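Local atomic coordinates of glycosyltransferase (duf1792) (Streptococcus sanguinis, PDB entry 5V4A), a protein that binds UDP through the C-terminal, GT-D-fold domain of a longer glycosyltransferase and probably transfers a sugar from a UDP-linked donor to an acceptor. Residues N86-N91 with S111-R116; V26-G31 with R55-M60; M33-V36 with S40-Y43; S236-L241 with T246-F251. One frame throughout, in Å; residues are numbered along the deposited sequence.

Overall arrangement
The four contacts lie round a UDP site; the buried one is apolar and the surface one is hydrogen-bonded. Interaction 2 is wholly buried, with methyl, methylene and sulfur groups packed round one phenylalanine ring. Interaction 3 shares helix 30-36 with it and sits within the chain loop that interaction 2 spans, combining aliphatic contacts with a water bridge. Interaction 1, partly buried, is a narrow meeting of two aromatic rings. Interaction 4 lies at the surface, and side-chain-to-backbone hydrogen bonds join its two irregular segments. UDP is touched by residues of interactions 1, 2 and 3; interaction 4 adds Glu248, whose salt bridge to Arg116 ties it to interaction 1.

Interaction 1 (N86-N91 with S111-R116); sequences NFWSLN and STFISR. With UDP (uridine-5'-diphosphate), chain C.
Trp88 and Phe113 both carry CG beside the backbone N and opposite the carbonyl carbon (chi1 -65° and -56°), rotations from which each ring reaches toward the other segment. The touch is narrow. The benzo side of the indole brings CZ2 to 3.7 Å from Phe113 CZ, the far corner of the phenyl ring. Trp88 CZ2 thus lies at the edge of the phenylalanine, near its plane, while Phe113 CZ comes to the indole obliquely. With the planes at 54° and the six-membered ring of Trp88 centred 6.0 Å from the Phe113 ring, the pair is neither a stack nor T-shaped. Phe87 lays CD2 over the centre of one Trp88 face, and Val73 touches both partners of the pair.

In this GT-D domain the contact joins helix 82-103 to the loop that leaves strand 110-111, an outermost strand of the three-stranded parallel sheet. The loop opens with an ST turn in which Ser111 OG accepts from Phe113 N at 3.2 Å, then runs on to the diphosphate of UDP. Ser115 OG donates to UDP O3B over 2.6 Å. Arg116, its chain bent at chi2 and chi3, presents the guanidinium edge to the same phosphate, NH1 lying 3.0 Å from UDP O2B. Salt bridges from Arg116 NE to Glu227 and from NH2 to Glu248 restrict the rotation of that group.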
# COMPACT_ATOMS: atom_id res chain seq x y z
N ASN A 86 -19.96 -10.94 -18.36
CA ASN A 86 -20.82 -10.94 -19.54
C ASN A 86 -20.40 -9.86 -20.54
O ASN A 86 -20.49 -10.07 -21.76
CB ASN A 86 -22.28 -10.75 -19.12
CG ASN A 86 -22.86 -11.99 -18.46
OD1 ASN A 86 -22.52 -13.12 -18.83
ND2 ASN A 86 -23.71 -11.79 -17.47
N PHE A 87 -19.96 -8.70 -20.05
CA PHE A 87 -19.57 -7.63 -20.95
C PHE A 87 -18.32 -7.99 -21.76
O PHE A 87 -18.31 -7.86 -22.99
CB PHE A 87 -19.32 -6.32 -20.20
CG PHE A 87 -18.63 -5.28 -21.04
CD1 PHE A 87 -19.32 -4.59 -22.02
CD2 PHE A 87 -17.27 -5.03 -20.87
CE1 PHE A 87 -18.67 -3.64 -22.82
CE2 PHE A 87 -16.62 -4.08 -21.66
CZ PHE A 87 -17.32 -3.39 -22.63
N TRP A 88 -17.25 -8.40 -21.08
CA TRP A 88 -16.01 -8.70 -21.78
C TRP A 88 -16.15 -9.94 -22.64
O TRP A 88 -15.68 -9.96 -23.79
CB TRP A 88 -14.86 -8.88 -20.77
CG TRP A 88 -14.53 -7.65 -20.00
CD1 TRP A 88 -14.76 -7.42 -18.68
CD2 TRP A 88 -13.88 -6.47 -20.50
NE1 TRP A 88 -14.31 -6.17 -18.33
CE2 TRP A 88 -13.76 -5.57 -19.43
CE3 TRP A 88 -13.39 -6.09 -21.75
CZ2 TRP A 88 -13.17 -4.31 -19.57
CZ3 TRP A 88 -12.80 -4.84 -21.88
CH2 TRP A 88 -12.70 -3.97 -20.81
N SER A 89 -16.78 -10.99 -22.11
CA SER A 89 -16.74 -12.30 -22.74
C SER A 89 -17.78 -12.47 -23.85
O SER A 89 -17.59 -13.32 -24.73
CB SER A 89 -16.93 -13.39 -21.68
OG SER A 89 -17.56 -14.53 -22.22
N LEU A 90 -18.86 -11.71 -23.82
CA LEU A 90 -19.91 -11.83 -24.82
C LEU A 90 -20.10 -10.56 -25.65
O LEU A 90 -20.84 -10.60 -26.64
CB LEU A 90 -21.24 -12.21 -24.16
CG LEU A 90 -21.19 -13.51 -23.35
CD1 LEU A 90 -22.54 -13.81 -22.74
CD2 LEU A 90 -20.75 -14.66 -24.25
N ASN A 91 -19.45 -9.46 -25.29
CA ASN A 91 -19.61 -8.19 -25.99
C ASN A 91 -18.28 -7.65 -26.50
O ASN A 91 -18.12 -7.45 -27.71
CB ASN A 91 -20.31 -7.18 -25.07
CG ASN A 91 -20.82 -5.97 -25.82
OD1 ASN A 91 -20.79 -5.92 -27.05
ND2 ASN A 91 -21.33 -4.98 -25.07
N SER A 111 -2.03 -3.46 -15.74
CA SER A 111 -3.48 -3.66 -15.70
C SER A 111 -4.20 -2.31 -15.72
O SER A 111 -3.97 -1.46 -14.85
CB SER A 111 -3.90 -4.45 -14.46
OG SER A 111 -5.31 -4.52 -14.37
N THR A 112 -5.10 -2.13 -16.69
CA THR A 112 -5.89 -0.91 -16.75
C THR A 112 -6.81 -0.78 -15.54
O THR A 112 -7.18 0.34 -15.16
CB THR A 112 -6.70 -0.89 -18.05
OG1 THR A 112 -5.80 -0.65 -19.13
CG2 THR A 112 -7.78 0.18 -18.04
N PHE A 113 -7.10 -1.88 -14.87
CA PHE A 113 -7.95 -1.86 -13.69
C PHE A 113 -7.22 -1.37 -12.44
O PHE A 113 -7.76 -1.52 -11.34
CB PHE A 113 -8.54 -3.26 -13.46
CG PHE A 113 -9.32 -3.82 -14.65
CD1 PHE A 113 -9.96 -2.97 -15.54
CD2 PHE A 113 -9.39 -5.18 -14.87
CE1 PHE A 113 -10.67 -3.48 -16.62
CE2 PHE A 113 -10.11 -5.71 -15.94
CZ PHE A 113 -10.74 -4.85 -16.82
N ILE A 114 -6.01 -0.79 -12.55
CA ILE A 114 -5.44 -0.12 -11.38
C ILE A 114 -6.28 1.08 -10.99
O ILE A 114 -6.24 1.52 -9.83
CB ILE A 114 -3.97 0.30 -11.63
CG1 ILE A 114 -3.86 1.25 -12.84
CG2 ILE A 114 -3.08 -0.93 -11.78
CD1 ILE A 114 -2.52 1.99 -12.89
N SER A 115 -6.98 1.68 -11.96
CA SER A 115 -8.03 2.66 -11.72
C SER A 115 -9.36 2.06 -11.25
O SER A 115 -10.22 2.82 -10.78
CB SER A 115 -8.24 3.51 -12.97
OG SER A 115 -9.00 2.79 -13.89
N ARG A 116 -9.60 0.77 -11.49
CA ARG A 116 -10.92 0.16 -11.28
C ARG A 116 -10.84 -0.96 -10.24
O ARG A 116 -11.10 -2.13 -10.55
CB ARG A 116 -11.48 -0.38 -12.59
CG ARG A 116 -11.41 0.59 -13.80
CD ARG A 116 -12.24 1.85 -13.55
NE ARG A 116 -13.59 1.52 -13.09
CZ ARG A 116 -14.71 1.82 -13.75
NH1 ARG A 116 -14.67 2.47 -14.91
NH2 ARG A 116 -15.89 1.47 -13.24
N1 UDP C . -13.33 12.82 -18.98
C2 UDP C . -13.21 14.18 -19.09
N3 UDP C . -13.22 14.67 -20.37
C4 UDP C . -13.34 13.94 -21.54
C5 UDP C . -13.45 12.53 -21.35
C6 UDP C . -13.43 12.02 -20.10
O2 UDP C . -13.10 14.92 -18.12
O4 UDP C . -13.33 14.53 -22.63
C1' UDP C . -13.24 12.23 -17.62
C2' UDP C . -14.53 11.70 -17.00
O2' UDP C . -15.34 12.76 -16.50
C3' UDP C . -13.94 10.79 -15.89
C4' UDP C . -12.61 10.31 -16.49
O4' UDP C . -12.40 11.10 -17.68
O3' UDP C . -13.64 11.50 -14.70
C5' UDP C . -12.52 8.84 -16.82
O5' UDP C . -11.32 8.49 -17.53
PA UDP C . -11.10 7.03 -18.10
O1A UDP C . -12.09 6.73 -19.22
O2A UDP C . -9.66 6.90 -18.41
O3A UDP C . -11.51 6.05 -16.85
PB UDP C . -11.28 4.51 -16.54
O1B UDP C . -10.45 4.04 -17.74
O2B UDP C . -12.71 3.93 -16.61
O3B UDP C . -10.59 4.31 -15.23

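Interaction 2 (V26-G31 with R55-M60); sequences VRFGDG and REIMSM. With UDP (uridine-5'-diphosphate), chain C.
Met58 CG stands over one face of the Phe28 ring, 3.4 Å from its centroid and only 10° off the ring normal, in a CH-pi contact. Its place beside the backbone N, opposite the carbonyl carbon (chi1 -70°), sets this methylene over the face. The sulfur lies farther to the side, with SD 4.6 Å from the centroid of Phe28 in an oblique Met-aromatic approach. Ile57 takes the edge of the same ring: its CG2 methyl sits near the ring plane, 3.5 Å from Phe28 CZ. That methyl also reaches Val26, the two CG2 atoms of Val26 and Ile57 being 4.2 Å apart.

Beyond this shell, Val68 of the adjacent strand and Lys205 of helix 201-213 touch Phe28, and backbone hydrogen bonds to Met67 and Cys69 fix the strand carrying Val26. Arg27, between the two apolar residues, turns to UDP instead. Its NH1 and NH2 both donate to UDP O1B, at 3.0 and 3.1 Å. A salt bridge from NH2 to Asp220 and a hydrogen bond from NH1 to Thr112 O further position the guanidinium.

The segment then passes through Gly29, the N-cap of helix 30-36: a parallel strand running into a helix beside a bound diphosphate, here the nucleotide site of the GT-D fold.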
# COMPACT_ATOMS: atom_id res chain seq x y z
N VAL A 26 -0.05 4.73 -18.56
CA VAL A 26 -1.17 4.93 -19.47
C VAL A 26 -1.96 3.63 -19.54
O VAL A 26 -1.38 2.55 -19.68
CB VAL A 26 -0.76 5.37 -20.90
CG1 VAL A 26 -0.36 6.80 -20.91
CG2 VAL A 26 0.33 4.45 -21.54
N ARG A 27 -3.28 3.74 -19.44
CA ARG A 27 -4.16 2.58 -19.40
C ARG A 27 -5.12 2.67 -20.57
O ARG A 27 -5.65 3.74 -20.88
CB ARG A 27 -4.96 2.53 -18.08
CG ARG A 27 -4.22 3.01 -16.85
CD ARG A 27 -5.17 3.24 -15.67
NE ARG A 27 -5.97 4.41 -16.00
CZ ARG A 27 -7.20 4.35 -16.49
NH1 ARG A 27 -7.81 3.17 -16.62
NH2 ARG A 27 -7.82 5.47 -16.84
N PHE A 28 -5.37 1.54 -21.22
CA PHE A 28 -6.34 1.50 -22.31
C PHE A 28 -7.46 0.57 -21.92
O PHE A 28 -7.21 -0.56 -21.51
CB PHE A 28 -5.68 1.05 -23.61
CG PHE A 28 -4.73 2.05 -24.15
CD1 PHE A 28 -3.38 2.00 -23.81
CD2 PHE A 28 -5.18 3.06 -24.99
CE1 PHE A 28 -2.50 2.94 -24.31
CE2 PHE A 28 -4.31 4.00 -25.48
CZ PHE A 28 -2.96 3.94 -25.14
N GLY A 29 -8.70 1.06 -22.03
CA GLY A 29 -9.86 0.25 -21.74
C GLY A 29 -10.75 0.08 -22.95
O GLY A 29 -10.33 0.32 -24.08
N ASP A 30 -12.00 -0.33 -22.70
CA ASP A 30 -12.91 -0.63 -23.80
C ASP A 30 -13.28 0.61 -24.60
O ASP A 30 -13.54 0.51 -25.80
CB ASP A 30 -14.16 -1.32 -23.24
CG ASP A 30 -14.76 -0.58 -22.06
OD1 ASP A 30 -14.08 -0.48 -21.01
OD2 ASP A 30 -15.90 -0.10 -22.18
N GLY A 31 -13.30 1.79 -23.98
CA GLY A 31 -13.65 2.99 -24.71
C GLY A 31 -12.58 3.41 -25.70
O GLY A 31 -12.89 4.00 -26.74
N ARG A 55 -4.08 3.98 -31.05
CA ARG A 55 -3.56 2.73 -31.60
C ARG A 55 -2.04 2.70 -31.55
O ARG A 55 -1.44 1.67 -31.25
CB ARG A 55 -4.06 2.56 -33.03
CG ARG A 55 -3.76 1.24 -33.69
CD ARG A 55 -4.41 1.24 -35.04
NE ARG A 55 -3.99 2.42 -35.80
CZ ARG A 55 -4.62 2.87 -36.88
NH1 ARG A 55 -5.70 2.24 -37.34
NH2 ARG A 55 -4.17 3.96 -37.50
N GLU A 56 -1.41 3.86 -31.78
CA GLU A 56 0.05 3.90 -31.79
C GLU A 56 0.61 3.63 -30.40
O GLU A 56 1.61 2.91 -30.25
CB GLU A 56 0.55 5.24 -32.30
CG GLU A 56 2.04 5.21 -32.57
CD GLU A 56 2.63 6.55 -32.96
OE1 GLU A 56 1.87 7.52 -33.16
OE2 GLU A 56 3.88 6.63 -33.01
N ILE A 57 0.00 4.23 -29.37
CA ILE A 57 0.50 4.08 -28.01
C ILE A 57 0.24 2.66 -27.51
O ILE A 57 1.09 2.07 -26.82
CB ILE A 57 -0.13 5.15 -27.10
CG1 ILE A 57 0.22 6.56 -27.57
CG2 ILE A 57 0.32 4.99 -25.68
CD1 ILE A 57 -0.64 7.62 -26.89
N MET A 58 -0.91 2.09 -27.87
CA MET A 58 -1.27 0.73 -27.45
C MET A 58 -0.25 -0.30 -27.87
O MET A 58 -0.12 -1.35 -27.22
CB MET A 58 -2.63 0.33 -28.02
CG MET A 58 -3.82 1.06 -27.43
SD MET A 58 -5.37 0.51 -28.17
CE MET A 58 -5.23 -1.26 -27.89
N SER A 59 0.44 -0.07 -28.98
CA SER A 59 1.37 -1.03 -29.55
C SER A 59 2.77 -0.95 -28.96
O SER A 59 3.65 -1.69 -29.39
CB SER A 59 1.45 -0.82 -31.07
OG SER A 59 2.10 0.40 -31.35
N MET A 60 2.99 -0.04 -28.02
CA MET A 60 4.29 0.24 -27.43
C MET A 60 4.60 -0.68 -26.26
O MET A 60 3.70 -1.15 -25.56
CB MET A 60 4.33 1.69 -26.99
CG MET A 60 4.64 2.59 -28.12
SD MET A 60 4.63 4.24 -27.50
CE MET A 60 6.38 4.41 -27.14
N1 UDP C . -13.33 12.82 -18.98
C2 UDP C . -13.21 14.18 -19.09
N3 UDP C . -13.22 14.67 -20.37
C4 UDP C . -13.34 13.94 -21.54
C5 UDP C . -13.45 12.53 -21.35
C6 UDP C . -13.43 12.02 -20.10
O2 UDP C . -13.10 14.92 -18.12
O4 UDP C . -13.33 14.53 -22.63
C1' UDP C . -13.24 12.23 -17.62
C2' UDP C . -14.53 11.70 -17.00
O2' UDP C . -15.34 12.76 -16.50
C3' UDP C . -13.94 10.79 -15.89
C4' UDP C . -12.61 10.31 -16.49
O4' UDP C . -12.40 11.10 -17.68
O3' UDP C . -13.64 11.50 -14.70
C5' UDP C . -12.52 8.84 -16.82
O5' UDP C . -11.32 8.49 -17.53
PA UDP C . -11.10 7.03 -18.10
O1A UDP C . -12.09 6.73 -19.22
O2A UDP C . -9.66 6.90 -18.41
O3A UDP C . -11.51 6.05 -16.85
PB UDP C . -11.28 4.51 -16.54
O1B UDP C . -10.45 4.04 -17.74
O2B UDP C . -12.71 3.93 -16.61
O3B UDP C . -10.59 4.31 -15.23

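Interaction 3 (M33-V36 with S40-Y43); sequences MDLV and SIVY. With UDP (uridine-5'-diphosphate), chain C.
Asp34 and Leu35 meet Ser40 and Ile41 in a small, largely aliphatic contact, local in the chain, where the end of helix 30-36 packs against the loop that follows it. In this GT-D domain the loop leads from that helix toward helix 48-58 and contributes a residue to the UDP site on its way.

Ile41 is the centre of the contact. Its CG1 branch lies between the backbone N and the carbonyl carbon (chi1 64°), with CG2 beside the N, and the two branches serve different partners. CG2 presses on the aspartate, 3.6 Å from Asp34 CB, so it is the methylene that it meets most closely. The other branch ends with CD1 4.2 Å from CD1 of Leu35, the two side chains crossing at about a right angle. The second methyl of Leu35 takes the backbone instead, CD2 approaching Ser40 CA at 4.2 Å.

The polar side of the contact is bridged by water. One molecule donates to Ser40 O at 3.0 Å and, more weakly, to Asp34 OD1, linking the carboxylate to the loop backbone. The hydroxyl of Ser40 is engaged further along the loop, with the backbone N of Phe46. Pro202, in helix 201-213, touches Leu35, Ile41 and Tyr43, and so packs along both segments.

Two residues past Ile41 the loop delivers Tyr43 to the nucleotide: UDP C6, an atom of the uracil, stands 3.3 Å above the plane of the Tyr43 ring, over its centre.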
# COMPACT_ATOMS: atom_id res chain seq x y z
N MET A 33 -10.48 1.21 -27.26
CA MET A 33 -10.61 0.26 -28.35
C MET A 33 -11.82 0.60 -29.22
O MET A 33 -11.79 0.37 -30.44
CB MET A 33 -10.67 -1.17 -27.81
CG MET A 33 -11.04 -2.19 -28.85
SD MET A 33 -9.83 -2.21 -30.21
CE MET A 33 -8.31 -2.65 -29.36
N ASP A 34 -12.90 1.09 -28.61
CA ASP A 34 -14.03 1.59 -29.38
C ASP A 34 -13.60 2.63 -30.40
O ASP A 34 -13.99 2.59 -31.56
CB ASP A 34 -15.10 2.17 -28.45
CG ASP A 34 -16.18 1.18 -28.12
OD1 ASP A 34 -16.86 1.37 -27.08
OD2 ASP A 34 -16.35 0.21 -28.90
N LEU A 35 -12.82 3.62 -29.94
CA LEU A 35 -12.35 4.68 -30.82
C LEU A 35 -11.36 4.17 -31.86
O LEU A 35 -11.36 4.64 -33.00
CB LEU A 35 -11.72 5.79 -29.99
CG LEU A 35 -12.67 6.75 -29.27
CD1 LEU A 35 -11.92 7.53 -28.20
CD2 LEU A 35 -13.32 7.71 -30.28
N VAL A 36 -10.48 3.23 -31.48
CA VAL A 36 -9.54 2.67 -32.44
C VAL A 36 -10.28 1.89 -33.52
O VAL A 36 -9.77 1.75 -34.64
CB VAL A 36 -8.51 1.78 -31.72
CG1 VAL A 36 -7.63 1.04 -32.73
CG2 VAL A 36 -7.66 2.61 -30.76
N SER A 40 -17.42 6.51 -32.03
CA SER A 40 -17.44 7.51 -30.97
C SER A 40 -17.84 6.85 -29.66
O SER A 40 -18.50 5.80 -29.65
CB SER A 40 -18.42 8.65 -31.30
OG SER A 40 -18.06 9.31 -32.50
N ILE A 41 -17.42 7.46 -28.56
CA ILE A 41 -17.88 7.06 -27.23
C ILE A 41 -18.60 8.24 -26.58
O ILE A 41 -18.55 9.37 -27.06
CB ILE A 41 -16.73 6.53 -26.34
CG1 ILE A 41 -15.70 7.61 -26.05
CG2 ILE A 41 -16.06 5.35 -27.01
CD1 ILE A 41 -14.64 7.16 -25.04
N VAL A 42 -19.26 7.97 -25.44
CA VAL A 42 -20.20 8.95 -24.91
C VAL A 42 -19.50 10.27 -24.57
O VAL A 42 -20.01 11.35 -24.92
CB VAL A 42 -20.96 8.38 -23.69
CG1 VAL A 42 -21.77 9.49 -23.02
CG2 VAL A 42 -21.90 7.28 -24.15
N TYR A 43 -18.33 10.24 -23.93
CA TYR A 43 -17.68 11.51 -23.64
C TYR A 43 -16.49 11.79 -24.56
O TYR A 43 -15.69 12.69 -24.26
CB TYR A 43 -17.28 11.64 -22.17
CG TYR A 43 -16.43 10.55 -21.55
CD1 TYR A 43 -15.27 10.11 -22.16
CD2 TYR A 43 -16.75 10.03 -20.29
CE1 TYR A 43 -14.47 9.13 -21.57
CE2 TYR A 43 -15.97 9.06 -19.70
CZ TYR A 43 -14.83 8.61 -20.34
OH TYR A 43 -14.05 7.64 -19.74
N1 UDP C . -13.33 12.82 -18.98
C2 UDP C . -13.21 14.18 -19.09
N3 UDP C . -13.22 14.67 -20.37
C4 UDP C . -13.34 13.94 -21.54
C5 UDP C . -13.45 12.53 -21.35
C6 UDP C . -13.43 12.02 -20.10
O2 UDP C . -13.10 14.92 -18.12
O4 UDP C . -13.33 14.53 -22.63
C1' UDP C . -13.24 12.23 -17.62
C2' UDP C . -14.53 11.70 -17.00
O2' UDP C . -15.34 12.76 -16.50
C3' UDP C . -13.94 10.79 -15.89
C4' UDP C . -12.61 10.31 -16.49
O4' UDP C . -12.40 11.10 -17.68
O3' UDP C . -13.64 11.50 -14.70
C5' UDP C . -12.52 8.84 -16.82
O5' UDP C . -11.32 8.49 -17.53
PA UDP C . -11.10 7.03 -18.10
O1A UDP C . -12.09 6.73 -19.22
O2A UDP C . -9.66 6.90 -18.41
O3A UDP C . -11.51 6.05 -16.85
PB UDP C . -11.28 4.51 -16.54
O1B UDP C . -10.45 4.04 -17.74
O2B UDP C . -12.71 3.93 -16.61
O3B UDP C . -10.59 4.31 -15.23
O HOH W 1 -18.90 3.21 -28.22

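Interaction 4 (S236-L241 with T246-F251); sequences SHKVKL and TAEHNF
His249 lies with one face of its imidazole under the side chain of Lys240, whose CB is 3.7 Å from the ring centroid and 13° off the ring normal, a CH-pi contact. Lys240 starts with CG anti to the backbone N (chi1 -174°) and stays extended through chi3, which carries CG over the ring and CD past its ND1 side before the chain bends at chi4 and NZ turns back to its neighbour's backbone, Leu241 O, at 3.0 Å.

The edge of the imidazole does different work. NE2 donates to Lys238 O across 3.0 Å, nearly straight at 166°, with the acceptor close to the ring plane. Face and edge together therefore hold the ring against two residues of the opposite segment. A second bond crosses nearby: Thr246 OG1 accepts from Leu241 N at 2.9 Å. A water extends this link, lying 2.8 Å from Leu241 O and 2.9 Å from Thr246 OG1.

Lys238 and Glu248 meet less directly. Glu248 OE1 comes within 3.2 Å of Lys238 CE, yet the ammonium turns away to a salt bridge with Asp120, and OE1 pairs with Arg116, a UDP-binding residue.

Turns shape both irregular segments, an inverse gamma turn centred on Lys238 and a type II beta turn from Thr246 to His249. Both belong to the long connection between helices 224-233 and 261-266, and Trp230 of the first helix packs on Lys238, Thr246 and Ala247 while its NE1 hydrogen-bonds to Val239 O.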
# COMPACT_ATOMS: atom_id res chain seq x y z
N SER A 236 -22.71 -2.21 -3.65
CA SER A 236 -22.71 -3.44 -4.43
C SER A 236 -23.12 -3.20 -5.87
O SER A 236 -22.99 -4.11 -6.69
CB SER A 236 -23.62 -4.50 -3.80
OG SER A 236 -22.99 -5.11 -2.67
N HIS A 237 -23.64 -2.01 -6.19
CA HIS A 237 -23.98 -1.60 -7.55
C HIS A 237 -23.36 -0.25 -7.86
O HIS A 237 -22.94 0.48 -6.95
CB HIS A 237 -25.51 -1.54 -7.76
CG HIS A 237 -26.24 -2.75 -7.29
ND1 HIS A 237 -26.78 -2.86 -6.02
CD2 HIS A 237 -26.52 -3.92 -7.91
CE1 HIS A 237 -27.36 -4.04 -5.88
NE2 HIS A 237 -27.21 -4.70 -7.02
N LYS A 238 -23.29 0.08 -9.15
CA LYS A 238 -22.73 1.36 -9.62
C LYS A 238 -23.76 2.48 -9.43
O LYS A 238 -24.33 3.03 -10.37
CB LYS A 238 -22.29 1.27 -11.07
CG LYS A 238 -21.09 0.36 -11.32
CD LYS A 238 -20.83 0.22 -12.81
CE LYS A 238 -19.64 -0.68 -13.11
NZ LYS A 238 -19.63 -1.91 -12.28
N VAL A 239 -23.99 2.80 -8.16
CA VAL A 239 -25.00 3.80 -7.79
C VAL A 239 -24.57 5.18 -8.27
O VAL A 239 -23.42 5.60 -8.07
CB VAL A 239 -25.21 3.80 -6.27
CG1 VAL A 239 -26.23 4.85 -5.89
CG2 VAL A 239 -25.64 2.41 -5.80
N LYS A 240 -25.50 5.92 -8.89
CA LYS A 240 -25.14 7.21 -9.46
C LYS A 240 -25.06 8.29 -8.38
O LYS A 240 -25.93 8.38 -7.49
CB LYS A 240 -26.14 7.63 -10.54
CG LYS A 240 -25.73 8.91 -11.26
CD LYS A 240 -26.75 9.33 -12.30
CE LYS A 240 -26.32 10.60 -12.97
NZ LYS A 240 -26.01 11.67 -11.97
N LEU A 241 -24.01 9.11 -8.46
CA LEU A 241 -23.85 10.25 -7.58
C LEU A 241 -24.48 11.49 -8.22
O LEU A 241 -24.49 11.65 -9.44
CB LEU A 241 -22.37 10.51 -7.28
CG LEU A 241 -21.57 9.30 -6.78
CD1 LEU A 241 -20.06 9.61 -6.72
CD2 LEU A 241 -22.08 8.85 -5.43
N THR A 246 -20.17 10.37 -12.39
CA THR A 246 -20.11 8.98 -11.95
C THR A 246 -19.71 8.10 -13.12
O THR A 246 -20.30 8.17 -14.20
CB THR A 246 -21.45 8.50 -11.38
OG1 THR A 246 -21.88 9.40 -10.35
CG2 THR A 246 -21.31 7.10 -10.79
N ALA A 247 -18.72 7.23 -12.89
CA ALA A 247 -18.29 6.27 -13.90
C ALA A 247 -19.47 5.45 -14.41
O ALA A 247 -20.31 4.99 -13.63
CB ALA A 247 -17.25 5.33 -13.29
N GLU A 248 -19.49 5.24 -15.73
CA GLU A 248 -20.53 4.49 -16.43
C GLU A 248 -21.90 5.15 -16.32
O GLU A 248 -22.93 4.49 -16.52
CB GLU A 248 -20.58 3.02 -15.97
CG GLU A 248 -19.45 2.14 -16.55
CD GLU A 248 -18.14 2.24 -15.76
OE1 GLU A 248 -18.10 1.70 -14.63
OE2 GLU A 248 -17.15 2.82 -16.26
N HIS A 249 -21.92 6.43 -15.96
CA HIS A 249 -23.06 7.32 -16.18
C HIS A 249 -22.53 8.48 -17.02
O HIS A 249 -22.56 9.64 -16.61
CB HIS A 249 -23.65 7.77 -14.85
CG HIS A 249 -24.16 6.64 -14.00
ND1 HIS A 249 -25.47 6.20 -14.05
CD2 HIS A 249 -23.53 5.84 -13.11
CE1 HIS A 249 -25.62 5.20 -13.20
NE2 HIS A 249 -24.46 4.96 -12.62
N ASN A 250 -22.00 8.16 -18.20
CA ASN A 250 -21.04 9.03 -18.86
C ASN A 250 -21.67 10.18 -19.62
O ASN A 250 -20.94 11.05 -20.10
CB ASN A 250 -20.13 8.20 -19.78
CG ASN A 250 -19.19 7.29 -19.00
OD1 ASN A 250 -18.96 7.49 -17.81
ND2 ASN A 250 -18.64 6.29 -19.68
N PHE A 251 -23.00 10.23 -19.73
CA PHE A 251 -23.61 11.39 -20.36
C PHE A 251 -23.60 12.59 -19.43
O PHE A 251 -23.72 13.73 -19.89
CB PHE A 251 -25.04 11.06 -20.79
CG PHE A 251 -25.64 12.05 -21.77
CD1 PHE A 251 -25.21 12.13 -23.08
CD2 PHE A 251 -26.62 12.93 -21.35
CE1 PHE A 251 -25.77 13.05 -23.97
CE2 PHE A 251 -27.20 13.85 -22.23
CZ PHE A 251 -26.76 13.91 -23.54
O HOH W 2 -23.12 11.45 -11.93